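Local coordinates for protein Pre-mRNA-splicing factor SAD1 (Saccharomyces cerevisiae, PDB 4MSX) that promotes assembly of U4 snRNA into the U4/U6 snRNP and is required for pre-mRNA splicing, although its ubiquitin-specific protease fold is catalytically inactive, at residues Asn188-Leu199 and Val246-Lys254; Leu413-Ile422 and Glu436-Asn447. All blocks are in the same frame, centred on the assembly; numbering follows the deposited sequence.

Contact 1: residues Asn188-Leu199 and Val246-Lys254; sequences NAATYDYAHSVL and VDDFVSYLK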
loop_
_atom_site.group_PDB
_atom_site.type_symbol
_atom_site.label_atom_id
_atom_site.label_comp_id
_atom_site.label_asym_id
_atom_site.label_seq_id
_atom_site.Cartn_x
_atom_site.Cartn_y
_atom_site.Cartn_z
ATOM N N ASN A 188 11.626 7.027 2.423
ATOM C CA ASN A 188 10.974 8.059 3.219
ATOM C C ASN A 188 9.863 7.533 4.142
ATOM O O ASN A 188 8.805 8.135 4.266
ATOM C CB ASN A 188 10.413 9.172 2.349
ATOM C CG ASN A 188 10.317 10.525 3.153
ATOM O OD1 ASN A 188 10.623 10.533 4.336
ATOM N ND2 ASN A 188 9.874 11.590 2.521
ATOM N N ALA A 189 10.136 6.425 4.783
ATOM C CA ALA A 189 9.202 5.910 5.795
ATOM C C ALA A 189 9.088 6.915 6.945
ATOM O O ALA A 189 8.075 6.917 7.677
ATOM C CB ALA A 189 9.706 4.582 6.330
ATOM N N ALA A 190 10.127 7.750 7.124
ATOM C CA ALA A 190 10.121 8.699 8.247
ATOM C C ALA A 190 8.902 9.575 8.054
ATOM O O ALA A 190 8.284 10.000 9.003
ATOM C CB ALA A 190 11.437 9.581 8.273
ATOM N N THR A 191 8.555 9.860 6.811
ATOM C CA THR A 191 7.388 10.694 6.554
ATOM C C THR A 191 6.116 9.915 6.182
ATOM O O THR A 191 5.021 10.344 6.533
ATOM C CB THR A 191 7.711 11.709 5.431
ATOM O OG1 THR A 191 8.871 12.411 5.844
ATOM C CG2 THR A 191 6.570 12.703 5.168
ATOM N N TYR A 192 6.255 8.836 5.406
ATOM C CA TYR A 192 5.082 8.231 4.791
ATOM C C TYR A 192 4.818 6.752 5.233
ATOM O O TYR A 192 4.029 6.027 4.570
ATOM C CB TYR A 192 5.234 8.315 3.252
ATOM C CG TYR A 192 5.112 9.782 2.778
ATOM C CD1 TYR A 192 3.937 10.504 2.975
ATOM C CD2 TYR A 192 6.186 10.442 2.192
ATOM C CE1 TYR A 192 3.813 11.845 2.546
ATOM C CE2 TYR A 192 6.055 11.802 1.709
ATOM C CZ TYR A 192 4.878 12.485 1.913
ATOM O OH TYR A 192 4.762 13.834 1.493
ATOM N N ASP A 193 5.426 6.305 6.333
ATOM C CA ASP A 193 5.266 4.898 6.722
ATOM C C ASP A 193 3.803 4.470 6.870
ATOM O O ASP A 193 3.441 3.326 6.465
ATOM C CB ASP A 193 6.012 4.532 8.003
ATOM C CG ASP A 193 5.711 5.482 9.170
ATOM O OD1 ASP A 193 4.871 6.425 9.051
ATOM O OD2 ASP A 193 6.360 5.262 10.217
ATOM N N TYR A 194 2.951 5.355 7.377
ATOM C CA TYR A 194 1.525 4.994 7.515
ATOM C C TYR A 194 0.874 4.694 6.157
ATOM O O TYR A 194 -0.015 3.847 6.036
ATOM C CB TYR A 194 0.710 6.080 8.215
ATOM C CG TYR A 194 0.670 7.379 7.440
ATOM C CD1 TYR A 194 -0.316 7.588 6.482
ATOM C CD2 TYR A 194 1.655 8.338 7.606
ATOM C CE1 TYR A 194 -0.360 8.752 5.745
ATOM C CE2 TYR A 194 1.654 9.515 6.826
ATOM C CZ TYR A 194 0.644 9.701 5.907
ATOM O OH TYR A 194 0.621 10.845 5.136
ATOM N N ALA A 195 1.283 5.419 5.126
ATOM C CA ALA A 195 0.752 5.189 3.802
ATOM C C ALA A 195 1.379 3.949 3.187
ATOM O O ALA A 195 0.704 3.219 2.459
ATOM C CB ALA A 195 1.066 6.441 2.855
ATOM N N HIS A 196 2.666 3.716 3.416
ATOM C CA HIS A 196 3.270 2.477 2.876
ATOM C C HIS A 196 2.490 1.255 3.400
ATOM O O HIS A 196 2.178 0.351 2.635
ATOM C CB HIS A 196 4.727 2.358 3.314
ATOM C CG HIS A 196 5.547 3.530 2.901
ATOM N ND1 HIS A 196 6.697 3.902 3.555
ATOM C CD2 HIS A 196 5.368 4.405 1.882
ATOM C CE1 HIS A 196 7.206 4.971 2.944
ATOM N NE2 HIS A 196 6.423 5.287 1.922
ATOM N N SER A 197 2.138 1.248 4.691
ATOM C CA SER A 197 1.500 0.058 5.230
ATOM C C SER A 197 0.138 -0.133 4.593
ATOM O O SER A 197 -0.220 -1.258 4.261
ATOM C CB SER A 197 1.360 0.084 6.778
ATOM O OG SER A 197 0.501 1.104 7.197
ATOM N N VAL A 198 -0.614 0.946 4.414
ATOM C CA VAL A 198 -1.942 0.811 3.832
ATOM C C VAL A 198 -1.856 0.351 2.336
ATOM O O VAL A 198 -2.636 -0.520 1.872
ATOM C CB VAL A 198 -2.711 2.156 3.931
ATOM C CG1 VAL A 198 -4.006 2.135 3.113
ATOM C CG2 VAL A 198 -3.055 2.467 5.457
ATOM N N LEU A 199 -0.926 0.938 1.578
ATOM C CA LEU A 199 -0.797 0.499 0.184
ATOM C C LEU A 199 -0.407 -0.979 0.083
ATOM O O LEU A 199 -0.866 -1.692 -0.836
ATOM C CB LEU A 199 0.250 1.348 -0.558
ATOM C CG LEU A 199 -0.233 2.810 -0.753
ATOM C CD1 LEU A 199 0.950 3.637 -1.285
ATOM C CD2 LEU A 199 -1.451 2.893 -1.719
ATOM N N VAL A 246 6.537 6.615 -2.783
ATOM C CA VAL A 246 5.201 7.140 -3.077
ATOM C C VAL A 246 4.957 8.557 -2.520
ATOM O O VAL A 246 3.809 8.969 -2.352
ATOM C CB VAL A 246 4.092 6.166 -2.573
ATOM C CG1 VAL A 246 4.140 4.836 -3.404
ATOM C CG2 VAL A 246 4.279 5.916 -1.051
ATOM N N ASP A 247 6.046 9.296 -2.303
ATOM C CA ASP A 247 5.967 10.688 -1.787
ATOM C C ASP A 247 5.049 11.519 -2.672
ATOM O O ASP A 247 4.149 12.198 -2.182
ATOM C CB ASP A 247 7.342 11.360 -1.756
ATOM C CG ASP A 247 8.282 10.729 -0.799
ATOM O OD1 ASP A 247 8.112 9.541 -0.401
ATOM O OD2 ASP A 247 9.224 11.414 -0.378
ATOM N N ASP A 248 5.258 11.471 -3.998
ATOM C CA ASP A 248 4.420 12.288 -4.873
ATOM C C ASP A 248 2.960 11.867 -4.868
ATOM O O ASP A 248 2.072 12.717 -4.956
ATOM C CB ASP A 248 4.879 12.208 -6.351
ATOM C CG ASP A 248 3.978 13.024 -7.265
ATOM O OD1 ASP A 248 3.935 14.274 -7.029
ATOM O OD2 ASP A 248 3.301 12.446 -8.163
ATOM N N PHE A 249 2.688 10.555 -4.854
ATOM C CA PHE A 249 1.299 10.087 -4.778
ATOM C C PHE A 249 0.628 10.661 -3.482
ATOM O O PHE A 249 -0.475 11.228 -3.543
ATOM C CB PHE A 249 1.222 8.538 -4.768
ATOM C CG PHE A 249 -0.173 7.999 -4.560
ATOM C CD1 PHE A 249 -1.169 8.286 -5.461
ATOM C CD2 PHE A 249 -0.499 7.272 -3.417
ATOM C CE1 PHE A 249 -2.466 7.823 -5.286
ATOM C CE2 PHE A 249 -1.778 6.796 -3.216
ATOM C CZ PHE A 249 -2.778 7.053 -4.161
ATOM N N VAL A 250 1.309 10.524 -2.343
ATOM C CA VAL A 250 0.656 10.918 -1.051
ATOM C C VAL A 250 0.539 12.432 -1.012
ATOM O O VAL A 250 -0.444 12.986 -0.558
ATOM C CB VAL A 250 1.399 10.375 0.198
ATOM C CG1 VAL A 250 0.639 10.867 1.461
ATOM C CG2 VAL A 250 1.432 8.800 0.146
ATOM N N SER A 251 1.533 13.105 -1.575
ATOM C CA SER A 251 1.487 14.563 -1.597
ATOM C C SER A 251 0.366 15.009 -2.532
ATOM O O SER A 251 -0.369 15.951 -2.225
ATOM C CB SER A 251 2.862 15.153 -1.963
ATOM O OG SER A 251 2.679 16.508 -2.222
ATOM N N TYR A 252 0.141 14.286 -3.634
ATOM C CA TYR A 252 -0.988 14.582 -4.494
ATOM C C TYR A 252 -2.324 14.454 -3.738
ATOM O O TYR A 252 -3.293 15.241 -3.927
ATOM C CB TYR A 252 -0.978 13.621 -5.760
ATOM C CG TYR A 252 -2.308 13.526 -6.453
ATOM C CD1 TYR A 252 -2.685 14.489 -7.377
ATOM C CD2 TYR A 252 -3.195 12.490 -6.202
ATOM C CE1 TYR A 252 -3.918 14.457 -7.997
ATOM C CE2 TYR A 252 -4.452 12.443 -6.827
ATOM C CZ TYR A 252 -4.794 13.450 -7.721
ATOM O OH TYR A 252 -6.008 13.482 -8.349
ATOM N N LEU A 253 -2.459 13.396 -2.939
ATOM C CA LEU A 253 -3.695 13.266 -2.187
ATOM C C LEU A 253 -3.983 14.521 -1.291
ATOM O O LEU A 253 -5.111 14.903 -1.119
ATOM C CB LEU A 253 -3.605 12.032 -1.262
ATOM C CG LEU A 253 -3.409 10.711 -2.032
ATOM C CD1 LEU A 253 -3.374 9.564 -0.932
ATOM C CD2 LEU A 253 -4.572 10.446 -3.027
ATOM N N LYS A 254 -2.947 15.076 -0.713
ATOM C CA LYS A 254 -3.131 16.213 0.230
ATOM C C LYS A 254 -3.429 17.484 -0.619
ATOM O O LYS A 254 -4.334 18.289 -0.317
ATOM C CB LYS A 254 -1.865 16.440 1.052
ATOM C CG LYS A 254 -1.390 15.217 1.933
ATOM C CD LYS A 254 -0.558 15.651 3.173
ATOM C CE LYS A 254 0.734 14.829 3.377
ATOM N NZ LYS A 254 1.933 15.267 2.524
HETATM O O HOH W 1 7.533 6.947 -0.159
#
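Tyr192 of helix 189-199 enters a pocket on helix 247-254 formed by Asp247, Val250, Ser251 and Lys254, a knob-into-hole arrangement between helices whose axes cross at 85° and approach to 10.6 Å. With CG anti to the carbonyl carbon (chi1 -70°), the phenol ring leaves its own helix and slides past Val250. That valine uses both branches: Val250 CG1 lies 3.5 Å from Tyr192 CE1, while Val250 CG2 packs 3.6 Å from Ala195 CB. Thr191 CG2 covers the centre of one face of the ring, and at the ring edge Lys254 NZ gives a weak hydrogen bond to Tyr192 OH (3.3 Å).

Asp247 grips the other flank. Its carboxylate crosses the phenol roughly at a right angle, the two planes being 54° apart, and divides its oxygens between two tasks. Asp247 OD2 receives an almost straight bond from Asn188 ND2 at 3.0 Å; the acceptor lies in the plane of the amide, whereas the donor stands above that of the carboxylate. The same asparagine is the N-cap of its helix, so one amide ties the helix start to its neighbour. Asp247 OD1 accepts from a water that also takes Val246 N and lies 2.9 Å from His196 NE2, bridging the polar groups beside an apolar seam where Leu199 meets Val246 tip to tip.

Around this pair, Phe269 of helix 266-280 packs on Ala195 and Leu253, and helix 222-234 places Leu227 and Cys230 on Leu199 and Phe249. The helices probably correspond to the thumb of ubiquitin-specific proteases; from the central sheet, Trp440 of strand 438-446 comes against Tyr194.

Contact 2: residues Leu413-Ile422 and Glu436-Asn447; sequences LKANVVHVVI and EKSHWITQLYDN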
loop_
_atom_site.group_PDB
_atom_site.type_symbol
_atom_site.label_atom_id
_atom_site.label_comp_id
_atom_site.label_asym_id
_atom_site.label_seq_id
_atom_site.Cartn_x
_atom_site.Cartn_y
_atom_site.Cartn_z
ATOM N N LEU A 413 -4.349 -15.429 9.380
ATOM C CA LEU A 413 -3.736 -14.085 9.406
ATOM C C LEU A 413 -2.890 -13.903 8.155
ATOM O O LEU A 413 -2.083 -14.767 7.838
ATOM C CB LEU A 413 -2.856 -13.961 10.637
ATOM C CG LEU A 413 -2.194 -12.590 10.804
ATOM C CD1 LEU A 413 -3.266 -11.470 11.052
ATOM C CD2 LEU A 413 -1.223 -12.690 11.976
ATOM N N LYS A 414 -3.041 -12.766 7.473
ATOM C CA LYS A 414 -2.327 -12.495 6.224
ATOM C C LYS A 414 -1.457 -11.234 6.308
ATOM O O LYS A 414 -0.477 -11.111 5.589
ATOM C CB LYS A 414 -3.329 -12.305 5.071
ATOM C CG LYS A 414 -4.127 -13.593 4.676
ATOM C CD LYS A 414 -3.252 -14.625 3.921
ATOM C CE LYS A 414 -2.678 -14.047 2.602
ATOM N NZ LYS A 414 -3.713 -13.618 1.607
ATOM N N ALA A 415 -1.824 -10.292 7.185
ATOM C CA ALA A 415 -1.045 -9.053 7.302
ATOM C C ALA A 415 -1.165 -8.535 8.727
ATOM O O ALA A 415 -2.240 -8.666 9.358
ATOM C CB ALA A 415 -1.600 -7.995 6.318
ATOM N N ASN A 416 -0.077 -7.942 9.208
ATOM C CA ASN A 416 0.004 -7.438 10.585
ATOM C C ASN A 416 0.749 -6.085 10.551
ATOM O O ASN A 416 1.909 -6.044 10.159
ATOM C CB ASN A 416 0.767 -8.474 11.427
ATOM C CG ASN A 416 0.732 -8.160 12.936
ATOM O OD1 ASN A 416 -0.304 -7.821 13.473
ATOM N ND2 ASN A 416 1.880 -8.224 13.591
ATOM N N VAL A 417 0.066 -4.986 10.881
ATOM C CA VAL A 417 0.748 -3.677 10.920
ATOM C C VAL A 417 1.105 -3.435 12.377
ATOM O O VAL A 417 0.229 -3.462 13.242
ATOM C CB VAL A 417 -0.167 -2.589 10.416
ATOM C CG1 VAL A 417 0.534 -1.162 10.461
ATOM C CG2 VAL A 417 -0.542 -2.899 8.918
ATOM N N VAL A 418 2.364 -3.126 12.613
ATOM C CA VAL A 418 2.912 -3.040 13.952
ATOM C C VAL A 418 3.328 -1.616 14.259
ATOM O O VAL A 418 3.831 -0.878 13.381
ATOM C CB VAL A 418 4.143 -3.962 14.017
ATOM C CG1 VAL A 418 5.044 -3.581 15.156
ATOM C CG2 VAL A 418 3.638 -5.440 14.122
ATOM N N HIS A 419 3.139 -1.232 15.520
ATOM C CA HIS A 419 3.458 0.113 15.956
ATOM C C HIS A 419 4.809 0.075 16.696
ATOM O O HIS A 419 5.019 -0.759 17.547
ATOM C CB HIS A 419 2.358 0.630 16.894
ATOM C CG HIS A 419 2.638 1.994 17.444
ATOM N ND1 HIS A 419 2.782 2.234 18.794
ATOM C CD2 HIS A 419 2.820 3.187 16.825
ATOM C CE1 HIS A 419 3.032 3.520 18.982
ATOM N NE2 HIS A 419 3.054 4.122 17.806
ATOM N N VAL A 420 5.702 0.998 16.374
ATOM C CA VAL A 420 7.051 1.033 16.944
ATOM C C VAL A 420 7.272 2.465 17.361
ATOM O O VAL A 420 6.904 3.403 16.619
ATOM C CB VAL A 420 8.113 0.620 15.853
ATOM C CG1 VAL A 420 9.490 1.046 16.233
ATOM C CG2 VAL A 420 8.074 -0.884 15.655
ATOM N N VAL A 421 7.870 2.669 18.532
ATOM C CA VAL A 421 8.148 4.040 18.983
ATOM C C VAL A 421 9.574 4.469 18.671
ATOM O O VAL A 421 10.510 3.710 18.861
ATOM C CB VAL A 421 7.901 4.232 20.520
ATOM C CG1 VAL A 421 8.677 5.447 21.048
ATOM C CG2 VAL A 421 6.440 4.436 20.788
ATOM N N ILE A 422 9.719 5.703 18.189
ATOM C CA ILE A 422 11.037 6.274 17.891
ATOM C C ILE A 422 11.185 7.661 18.535
ATOM O O ILE A 422 10.354 8.089 19.361
ATOM C CB ILE A 422 11.257 6.409 16.370
ATOM C CG1 ILE A 422 9.998 6.998 15.714
ATOM C CG2 ILE A 422 11.621 5.052 15.749
ATOM C CD1 ILE A 422 10.150 7.378 14.228
ATOM N N GLU A 436 5.857 10.977 22.360
ATOM C CA GLU A 436 6.658 10.038 21.568
ATOM C C GLU A 436 6.121 10.025 20.109
ATOM O O GLU A 436 4.976 10.434 19.862
ATOM C CB GLU A 436 6.644 8.657 22.198
ATOM C CG GLU A 436 7.434 8.601 23.502
ATOM C CD GLU A 436 7.369 7.237 24.190
ATOM O OE1 GLU A 436 6.336 6.541 24.061
ATOM O OE2 GLU A 436 8.353 6.855 24.857
ATOM N N LYS A 437 6.963 9.619 19.165
ATOM C CA LYS A 437 6.571 9.582 17.756
ATOM C C LYS A 437 6.287 8.139 17.297
ATOM O O LYS A 437 7.028 7.203 17.615
ATOM C CB LYS A 437 7.648 10.150 16.846
ATOM C CG LYS A 437 7.056 10.541 15.493
ATOM C CD LYS A 437 8.056 10.557 14.346
ATOM C CE LYS A 437 7.313 10.615 13.014
ATOM N NZ LYS A 437 6.346 11.765 12.995
ATOM N N SER A 438 5.213 7.978 16.539
ATOM C CA SER A 438 4.841 6.625 16.016
ATOM C C SER A 438 5.597 6.296 14.729
ATOM O O SER A 438 5.730 7.160 13.847
ATOM C CB SER A 438 3.355 6.624 15.709
ATOM O OG SER A 438 2.563 6.733 16.901
ATOM N N HIS A 439 6.059 5.054 14.594
ATOM C CA HIS A 439 6.611 4.546 13.347
ATOM C C HIS A 439 5.822 3.253 13.050
ATOM O O HIS A 439 5.452 2.515 13.984
ATOM C CB HIS A 439 8.097 4.260 13.520
ATOM C CG HIS A 439 8.747 3.538 12.369
ATOM N ND1 HIS A 439 8.600 3.922 11.043
ATOM C CD2 HIS A 439 9.574 2.459 12.358
ATOM C CE1 HIS A 439 9.286 3.095 10.270
ATOM N NE2 HIS A 439 9.889 2.200 11.041
ATOM N N TRP A 440 5.586 2.973 11.773
ATOM C CA TRP A 440 4.674 1.858 11.398
ATOM C C TRP A 440 5.444 0.896 10.519
ATOM O O TRP A 440 6.129 1.312 9.569
ATOM C CB TRP A 440 3.450 2.434 10.635
ATOM C CG TRP A 440 2.690 3.449 11.458
ATOM C CD1 TRP A 440 2.700 4.833 11.348
ATOM C CD2 TRP A 440 1.809 3.128 12.536
ATOM N NE1 TRP A 440 1.864 5.367 12.314
ATOM C CE2 TRP A 440 1.331 4.338 13.069
ATOM C CE3 TRP A 440 1.397 1.908 13.105
ATOM C CZ2 TRP A 440 0.441 4.384 14.137
ATOM C CZ3 TRP A 440 0.502 1.935 14.156
ATOM C CH2 TRP A 440 0.032 3.174 14.679
ATOM N N ILE A 441 5.337 -0.391 10.813
ATOM C CA ILE A 441 5.981 -1.362 9.932
ATOM C C ILE A 441 4.972 -2.447 9.594
ATOM O O ILE A 441 3.960 -2.623 10.275
ATOM C CB ILE A 441 7.231 -1.961 10.563
ATOM C CG1 ILE A 441 6.840 -2.791 11.775
ATOM C CG2 ILE A 441 8.243 -0.828 10.983
ATOM C CD1 ILE A 441 8.027 -3.466 12.437
ATOM N N THR A 442 5.219 -3.132 8.485
ATOM C CA THR A 442 4.162 -3.997 7.917
ATOM C C THR A 442 4.736 -5.375 7.742
ATOM O O THR A 442 5.805 -5.526 7.158
ATOM C CB THR A 442 3.696 -3.443 6.542
ATOM O OG1 THR A 442 3.342 -2.070 6.721
ATOM C CG2 THR A 442 2.465 -4.230 5.951
ATOM N N GLN A 443 4.023 -6.391 8.245
ATOM C CA GLN A 443 4.442 -7.770 8.051
ATOM C C GLN A 443 3.426 -8.437 7.157
ATOM O O GLN A 443 2.211 -8.295 7.389
ATOM C CB GLN A 443 4.438 -8.504 9.412
ATOM C CG GLN A 443 5.427 -7.837 10.356
ATOM C CD GLN A 443 5.333 -8.328 11.801
ATOM O OE1 GLN A 443 4.276 -8.809 12.258
ATOM N NE2 GLN A 443 6.438 -8.158 12.547
ATOM N N LEU A 444 3.898 -9.166 6.149
ATOM C CA LEU A 444 2.976 -9.737 5.178
ATOM C C LEU A 444 3.274 -11.197 4.956
ATOM O O LEU A 444 4.434 -11.582 4.861
ATOM C CB LEU A 444 3.167 -9.059 3.782
ATOM C CG LEU A 444 2.878 -7.537 3.838
ATOM C CD1 LEU A 444 3.234 -6.872 2.474
ATOM C CD2 LEU A 444 1.401 -7.298 4.150
ATOM N N TYR A 445 2.220 -11.962 4.732
ATOM C CA TYR A 445 2.368 -13.429 4.638
ATOM C C TYR A 445 2.386 -13.848 3.196
ATOM O O TYR A 445 1.525 -13.432 2.426
ATOM C CB TYR A 445 1.205 -14.138 5.328
ATOM C CG TYR A 445 1.433 -15.674 5.388
ATOM C CD1 TYR A 445 2.486 -16.207 6.124
ATOM C CD2 TYR A 445 0.605 -16.543 4.703
ATOM C CE1 TYR A 445 2.700 -17.613 6.189
ATOM C CE2 TYR A 445 0.809 -17.962 4.773
ATOM C CZ TYR A 445 1.859 -18.453 5.522
ATOM O OH TYR A 445 2.084 -19.800 5.582
ATOM N N ASP A 446 3.363 -14.677 2.837
ATOM C CA ASP A 446 3.398 -15.280 1.502
ATOM C C ASP A 446 3.016 -16.771 1.590
ATOM O O ASP A 446 3.775 -17.550 2.127
ATOM C CB ASP A 446 4.797 -15.192 0.899
ATOM C CG ASP A 446 4.941 -16.070 -0.390
ATOM O OD1 ASP A 446 3.936 -16.356 -1.076
ATOM O OD2 ASP A 446 6.082 -16.455 -0.694
ATOM N N ASN A 447 1.829 -17.091 1.091
ATOM C CA ASN A 447 1.252 -18.449 1.064
ATOM C C ASN A 447 2.154 -19.477 0.408
ATOM O O ASN A 447 2.139 -20.651 0.764
ATOM C CB ASN A 447 -0.011 -18.439 0.184
ATOM C CG ASN A 447 -1.233 -17.974 0.928
ATOM O OD1 ASN A 447 -1.319 -18.133 2.141
ATOM N ND2 ASN A 447 -2.190 -17.380 0.209
#
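His419 lays its CD2 over one face of the Trp440 ring, 3.5 Å from CH2 and offset toward the rim; the rings meet obliquely, planes 45° apart. At the imidazole edge, His419 NE2 is hydrogen-bonded to Ser438 OG at 2.8 Å, and ND1 turns to Glu472. On the opposite face of the sheet the edge of the His439 ring meets Val420 CG1. Hydrogen-bonded to Asp193 and Asp456, His439 probably stands where active ubiquitin-specific proteases carry the catalytic histidine, on the sheet corresponding to their palm.

Asn416 and Gln443, also on that face, form a cross-strand amide pair. Gln443, its CG anti to the carbonyl carbon (chi1 -62°), extends alongside Asn416, and Asn416 ND2 gives Gln443 OE1 a nearly straight 2.8 Å bond, in the Asn416 amide plane but from above the Gln443 carbonyl plane; the amide planes are 41° apart. Gln443 NE2 reaches Glu454, and Asn416 OD1 takes Thr473 and Gln476. A leucine in place of Gln443 would probably leave both Asn416 ND2 and the Glu454 carboxylate without these mates.

Between the two faces, backbone hydrogen bonds run from Tyr445 N and Lys414 O (3.0 Å) at one end to Ile422 N and Lys437 O (3.1 Å) at the other.

Strand 472-480 flanks 409-421, where Lys414 and Ala415 form a classic bulge opposite Val477; strand 451-456 flanks 438-446. Helix 189-203 packs against Ala415, Val417, Trp440 and Thr442.

How the contacts relate
The chain first passes through the zinc-binding region and then enters the protease-like fold, where contact 1 closes a loop of 46 intervening residues, just over half of them helical. Contact 2 closes later, joining neighbouring strands across a 13-residue connection, most of which is not modelled. The two loops are in series, neither nesting nor crossing, yet they meet in space, with centres 15 Å apart. Helix 189-203 is the joint: Asp193 OD2 probably accepts from both His439 ND1 and Trp440 N, thereby fastening the helical part to the central sheet. Asp193 probably occupies the position of the catalytic cysteine in active relatives, consistent with the lost protease activity.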